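Local coordinates for protein toluene, o-xylene monooxygenase oxygenase subunit (Pseudomonas stutzeri, PDB 2INC) that probably serves as a helical, non-catalytic partner chain in the oxygenase that hydroxylates toluene and o-xylene, at residues P59-D64 with L269-N274; D63-F68 with S142-C147. All coordinates share one frame; numbering follows the deposited sequence.

Contact 1 (P59-D64 with L269-N274); sequences PLKHDD and LEKEGN
L60 and N274 bring their CA atoms to 5.9 Å and H62 and K271 to 6.6 Å, which places the irregular segment 59-64 alongside a type II beta turn, K271 to N274, at the connection between helices 241-268 and 274-299 of this ferritin-clan helical fold. G273, the N-cap residue, takes a positive phi. N274 follows it in the first turn of helix 274-299, and its carboxamide reads the backbone of K61 in both directions. K61 N donates to N274 OD1 at 3.1 Å, a nearly straight bond (176°) whose donor stands 22° off the carbonyl plane. In return N274 ND2 gives a short bond of 2.6 Å to K61 O, lying within the planes of both groups; ND2 is also bonded to A268 O, so three bonds fix the rotation of this buried amide. An aspartate here would probably leave K61 O and A268 O without their donor and set two carbonyl oxygens against a carboxylate. L60 carries CD1 across the amide at about a right angle, 3.8 Å from N274 CG. On the more exposed side the K271 chain runs past K61 O, with CD 3.4 Å from it, before bending at its last torsion (chi4 -56°) beside K61 CB. At the far end H62 spans two partners in its ring plane. D64 N donates to ND1, which leaves NE2 to carry the proton, and that N-H points at E270 OE1, 2.9 Å away, meeting the carboxylate on its anti side but well out of its plane.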
loop_
_atom_site.group_PDB
_atom_site.type_symbol
_atom_site.label_atom_id
_atom_site.label_comp_id
_atom_site.label_asym_id
_atom_site.label_seq_id
_atom_site.Cartn_x
_atom_site.Cartn_y
_atom_site.Cartn_z
ATOM N N PRO B 59 -35.525 25.607 13.991
ATOM C CA PRO B 59 -36.774 25.493 13.207
ATOM C C PRO B 59 -36.673 24.660 11.941
ATOM O O PRO B 59 -37.711 24.289 11.367
ATOM C CB PRO B 59 -37.107 26.948 12.843
ATOM C CG PRO B 59 -35.830 27.705 13.034
ATOM C CD PRO B 59 -35.045 26.995 14.093
ATOM N N LEU B 60 -35.449 24.399 11.459
ATOM C CA LEU B 60 -35.271 23.467 10.338
ATOM C C LEU B 60 -35.374 22.020 10.834
ATOM O O LEU B 60 -34.481 21.521 11.516
ATOM C CB LEU B 60 -33.915 23.703 9.670
ATOM C CG LEU B 60 -33.695 22.985 8.340
ATOM C CD1 LEU B 60 -34.574 23.630 7.247
ATOM C CD2 LEU B 60 -32.200 23.093 7.928
ATOM N N LYS B 61 -36.442 21.323 10.456
ATOM C CA LYS B 61 -36.790 20.078 11.126
ATOM C C LYS B 61 -36.817 18.881 10.210
ATOM O O LYS B 61 -37.150 19.010 9.056
ATOM C CB LYS B 61 -38.134 20.221 11.854
ATOM C CG LYS B 61 -38.035 21.042 13.117
ATOM C CD LYS B 61 -39.418 21.346 13.620
ATOM C CE LYS B 61 -39.408 22.599 14.449
ATOM N NZ LYS B 61 -40.790 22.878 14.913
ATOM N N HIS B 62 -36.431 17.714 10.740
ATOM C CA HIS B 62 -36.590 16.443 10.031
ATOM C C HIS B 62 -36.626 15.333 11.072
ATOM O O HIS B 62 -36.003 15.465 12.122
ATOM C CB HIS B 62 -35.446 16.221 9.056
ATOM C CG HIS B 62 -35.757 15.258 7.964
ATOM N ND1 HIS B 62 -35.799 13.896 8.164
ATOM C CD2 HIS B 62 -36.046 15.452 6.661
ATOM C CE1 HIS B 62 -36.085 13.288 7.027
ATOM N NE2 HIS B 62 -36.238 14.210 6.097
ATOM N N ASP B 63 -37.345 14.249 10.833
ATOM C CA ASP B 63 -37.382 13.210 11.880
ATOM C C ASP B 63 -36.216 12.259 11.771
ATOM O O ASP B 63 -36.017 11.460 12.661
ATOM C CB ASP B 63 -38.640 12.330 11.843
ATOM C CG ASP B 63 -39.931 13.104 11.920
ATOM O OD1 ASP B 63 -40.969 12.535 11.466
ATOM O OD2 ASP B 63 -39.951 14.241 12.436
ATOM N N ASP B 64 -35.495 12.278 10.648
ATOM C CA ASP B 64 -34.335 11.381 10.478
ATOM C C ASP B 64 -33.193 12.029 9.715
ATOM O O ASP B 64 -32.944 11.683 8.577
ATOM C CB ASP B 64 -34.754 10.122 9.743
ATOM C CG ASP B 64 -33.707 9.016 9.840
ATOM O OD1 ASP B 64 -32.774 9.085 10.713
ATOM O OD2 ASP B 64 -33.830 8.055 9.055
ATOM N N LEU B 269 -36.758 19.862 2.219
ATOM C CA LEU B 269 -38.055 20.131 1.549
ATOM C C LEU B 269 -39.020 18.938 1.598
ATOM O O LEU B 269 -40.166 19.077 1.211
ATOM C CB LEU B 269 -37.842 20.568 0.105
ATOM C CG LEU B 269 -37.071 21.877 -0.090
ATOM C CD1 LEU B 269 -37.229 22.380 -1.559
ATOM C CD2 LEU B 269 -37.500 22.914 0.869
ATOM N N GLU B 270 -38.572 17.782 2.072
ATOM C CA GLU B 270 -39.475 16.642 2.285
ATOM C C GLU B 270 -40.495 16.916 3.392
ATOM O O GLU B 270 -41.578 16.331 3.405
ATOM C CB GLU B 270 -38.709 15.367 2.631
ATOM C CG GLU B 270 -37.810 14.788 1.543
ATOM C CD GLU B 270 -36.877 13.723 2.120
ATOM O OE1 GLU B 270 -36.952 13.458 3.349
ATOM O OE2 GLU B 270 -36.073 13.149 1.352
ATOM N N LYS B 271 -40.161 17.831 4.291
ATOM C CA LYS B 271 -41.006 18.173 5.416
ATOM C C LYS B 271 -41.711 19.513 5.196
ATOM O O LYS B 271 -41.084 20.477 4.789
ATOM C CB LYS B 271 -40.163 18.234 6.683
ATOM C CG LYS B 271 -40.967 18.622 7.889
ATOM C CD LYS B 271 -40.372 18.060 9.159
ATOM C CE LYS B 271 -41.345 18.241 10.324
ATOM N NZ LYS B 271 -41.730 19.680 10.477
ATOM N N GLU B 272 -43.020 19.571 5.456
ATOM C CA GLU B 272 -43.789 20.814 5.311
ATOM C C GLU B 272 -43.194 21.866 6.204
ATOM O O GLU B 272 -42.768 21.547 7.319
ATOM C CB GLU B 272 -45.242 20.611 5.754
ATOM C CG GLU B 272 -46.240 20.502 4.618
ATOM C CD GLU B 272 -47.526 19.785 5.045
ATOM O OE1 GLU B 272 -47.975 19.973 6.208
ATOM O OE2 GLU B 272 -48.077 19.014 4.224
ATOM N N GLY B 273 -43.139 23.105 5.717
ATOM C CA GLY B 273 -42.713 24.233 6.551
ATOM C C GLY B 273 -41.236 24.586 6.429
ATOM O O GLY B 273 -40.824 25.711 6.742
ATOM N N ASN B 274 -40.430 23.624 5.989
ATOM C CA ASN B 274 -38.976 23.859 5.827
ATOM C C ASN B 274 -38.585 24.851 4.728
ATOM O O ASN B 274 -37.658 25.637 4.922
ATOM C CB ASN B 274 -38.194 22.543 5.684
ATOM C CG ASN B 274 -37.930 21.866 7.049
ATOM O OD1 ASN B 274 -38.104 22.462 8.091
ATOM N ND2 ASN B 274 -37.520 20.631 7.014
#

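Contact 2 (D63-F68 with S142-C147); sequences DDWNAF and STITNC
F68 and T143 meet through a hydroxyl-to-carbonyl bond: T143 OG1 donates to F68 O at 2.7 Å, approaching from above the carbonyl plane, 46° out of it. With OG1 held between the backbone N and the carbonyl carbon (chi1 47°), the hydroxyl faces the loop and also lies at the edge of the F68 ring. That ring, swung anti to its own backbone N, extends along helix 142-172. I144 crosses it at about a right angle, its CG1 3.6 Å from F68 CD2, and C147 reaches it from the edge: SG lies 5.2 Å from the ring centroid and 87° off the normal, a sulfur-aromatic contact. I144 CD1 stands 4.1 Å from W65 CE3. This is buried core packing of the loop between helices 46-56 and 76-99 against the first turns of helix 142-172.

Two waters fill the next shell. Water 1 gives a short bond of 2.5 Å to N66 OD1 and accepts from S142 N, linking that amide to the loop, N66 OD1 itself lying 3.9 Å from S142 N. Water 2 donates to both N66 O and N66 OD1, with a weak third link to T143 OG1. Farther out, the 3-10 turn 65-67 sets these groups in place, with F68 N bonded to W65 O. S142 OG is bonded to S25 O and L28 N. Helix 241-268 packs L264 against W65 and F68, M267 against F68 and W260 against C147, while helix 20-25 brings Y21 and S25 to T143.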
loop_
_atom_site.group_PDB
_atom_site.type_symbol
_atom_site.label_atom_id
_atom_site.label_comp_id
_atom_site.label_asym_id
_atom_site.label_seq_id
_atom_site.Cartn_x
_atom_site.Cartn_y
_atom_site.Cartn_z
ATOM N N ASP B 63 -37.345 14.249 10.833
ATOM C CA ASP B 63 -37.382 13.210 11.880
ATOM C C ASP B 63 -36.216 12.259 11.771
ATOM O O ASP B 63 -36.017 11.460 12.661
ATOM C CB ASP B 63 -38.640 12.330 11.843
ATOM C CG ASP B 63 -39.931 13.104 11.920
ATOM O OD1 ASP B 63 -40.969 12.535 11.466
ATOM O OD2 ASP B 63 -39.951 14.241 12.436
ATOM N N ASP B 64 -35.495 12.278 10.648
ATOM C CA ASP B 64 -34.335 11.381 10.478
ATOM C C ASP B 64 -33.193 12.029 9.715
ATOM O O ASP B 64 -32.944 11.683 8.577
ATOM C CB ASP B 64 -34.754 10.122 9.743
ATOM C CG ASP B 64 -33.707 9.016 9.840
ATOM O OD1 ASP B 64 -32.774 9.085 10.713
ATOM O OD2 ASP B 64 -33.830 8.055 9.055
ATOM N N TRP B 65 -32.485 12.964 10.344
ATOM C CA TRP B 65 -31.401 13.639 9.631
ATOM C C TRP B 65 -30.286 12.670 9.289
ATOM O O TRP B 65 -29.492 12.921 8.373
ATOM C CB TRP B 65 -30.814 14.754 10.483
ATOM C CG TRP B 65 -31.659 16.021 10.533
ATOM C CD1 TRP B 65 -32.199 16.598 11.644
ATOM C CD2 TRP B 65 -32.018 16.860 9.426
ATOM N NE1 TRP B 65 -32.886 17.748 11.306
ATOM C CE2 TRP B 65 -32.777 17.943 9.954
ATOM C CE3 TRP B 65 -31.769 16.810 8.042
ATOM C CZ2 TRP B 65 -33.308 18.942 9.156
ATOM C CZ3 TRP B 65 -32.305 17.827 7.234
ATOM C CH2 TRP B 65 -33.074 18.877 7.811
ATOM N N ASN B 66 -30.208 11.561 10.017
ATOM C CA ASN B 66 -29.253 10.489 9.640
ATOM C C ASN B 66 -29.427 9.843 8.273
ATOM O O ASN B 66 -28.477 9.223 7.792
ATOM C CB ASN B 66 -29.111 9.395 10.703
ATOM C CG ASN B 66 -28.176 9.815 11.891
ATOM O OD1 ASN B 66 -27.019 10.246 11.722
ATOM N ND2 ASN B 66 -28.682 9.620 13.080
ATOM N N ALA B 67 -30.622 9.977 7.665
ATOM C CA ALA B 67 -30.844 9.532 6.297
ATOM C C ALA B 67 -30.078 10.346 5.232
ATOM O O ALA B 67 -29.979 9.917 4.098
ATOM C CB ALA B 67 -32.330 9.509 5.948
ATOM N N PHE B 68 -29.533 11.497 5.594
ATOM C CA PHE B 68 -28.832 12.304 4.620
ATOM C C PHE B 68 -27.617 11.583 4.050
ATOM O O PHE B 68 -26.864 10.926 4.780
ATOM C CB PHE B 68 -28.353 13.637 5.251
ATOM C CG PHE B 68 -27.553 14.497 4.290
ATOM C CD1 PHE B 68 -28.190 15.146 3.225
ATOM C CD2 PHE B 68 -26.150 14.611 4.407
ATOM C CE1 PHE B 68 -27.451 15.911 2.285
ATOM C CE2 PHE B 68 -25.419 15.391 3.496
ATOM C CZ PHE B 68 -26.044 16.037 2.450
ATOM N N SER B 142 -24.057 12.696 11.336
ATOM C CA SER B 142 -22.658 12.519 10.916
ATOM C C SER B 142 -22.425 12.684 9.414
ATOM O O SER B 142 -21.353 13.147 8.977
ATOM C CB SER B 142 -22.107 11.189 11.453
ATOM O OG SER B 142 -22.872 10.095 10.968
ATOM N N THR B 143 -23.400 12.349 8.592
ATOM C CA THR B 143 -23.220 12.513 7.153
ATOM C C THR B 143 -23.314 14.000 6.751
ATOM O O THR B 143 -22.659 14.404 5.794
ATOM C CB THR B 143 -24.253 11.736 6.312
ATOM O OG1 THR B 143 -25.555 11.992 6.864
ATOM C CG2 THR B 143 -23.939 10.230 6.318
ATOM N N ILE B 144 -24.061 14.809 7.507
ATOM C CA ILE B 144 -24.082 16.263 7.276
ATOM C C ILE B 144 -22.744 16.819 7.794
ATOM O O ILE B 144 -22.059 17.548 7.075
ATOM C CB ILE B 144 -25.222 16.944 8.018
ATOM C CG1 ILE B 144 -26.565 16.444 7.503
ATOM C CG2 ILE B 144 -25.182 18.472 7.821
ATOM C CD1 ILE B 144 -27.728 16.928 8.445
ATOM N N THR B 145 -22.376 16.480 9.023
ATOM C CA THR B 145 -21.041 16.848 9.541
ATOM C C THR B 145 -19.848 16.541 8.595
ATOM O O THR B 145 -18.963 17.397 8.415
ATOM C CB THR B 145 -20.770 16.201 10.919
ATOM O OG1 THR B 145 -21.592 16.835 11.880
ATOM C CG2 THR B 145 -19.282 16.363 11.291
ATOM N N ASN B 146 -19.812 15.357 7.979
ATOM C CA ASN B 146 -18.686 15.023 7.128
ATOM C C ASN B 146 -18.594 15.910 5.884
ATOM O O ASN B 146 -17.497 16.272 5.504
ATOM C CB ASN B 146 -18.695 13.569 6.720
ATOM C CG ASN B 146 -18.379 12.626 7.854
ATOM O OD1 ASN B 146 -18.412 11.417 7.655
ATOM N ND2 ASN B 146 -18.085 13.169 9.052
ATOM N N CYS B 147 -19.720 16.258 5.250
ATOM C CA CYS B 147 -19.672 17.220 4.145
ATOM C C CYS B 147 -18.994 18.536 4.607
ATOM O O CYS B 147 -18.226 19.102 3.850
ATOM C CB CYS B 147 -21.040 17.521 3.661
ATOM S SG CYS B 147 -21.690 16.078 2.853
HETATM O O HOH W 1 -25.201 11.012 13.227
HETATM O O HOH W 2 -25.874 9.622 9.165
#

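Both contacts start from the connection between helices 46-56 and 76-99, whose two overlapping segments share D63 and D64. Contact 2 closes the shorter loop, 74 residues on, at the start of helix 142-172; contact 1 closes a loop of 205 residues at the turn between helices 241-268 and 274-299. Because contact 1 begins earlier and ends later, the span of contact 2 falls within its own. The centres are about 13 Å apart, and the two touch where L60 O packs on W65 CZ2 at 3.7 Å. Helix 241-268 also joins them, with M267 meeting both H62 and F68, so one connection ties together the ends of three helices.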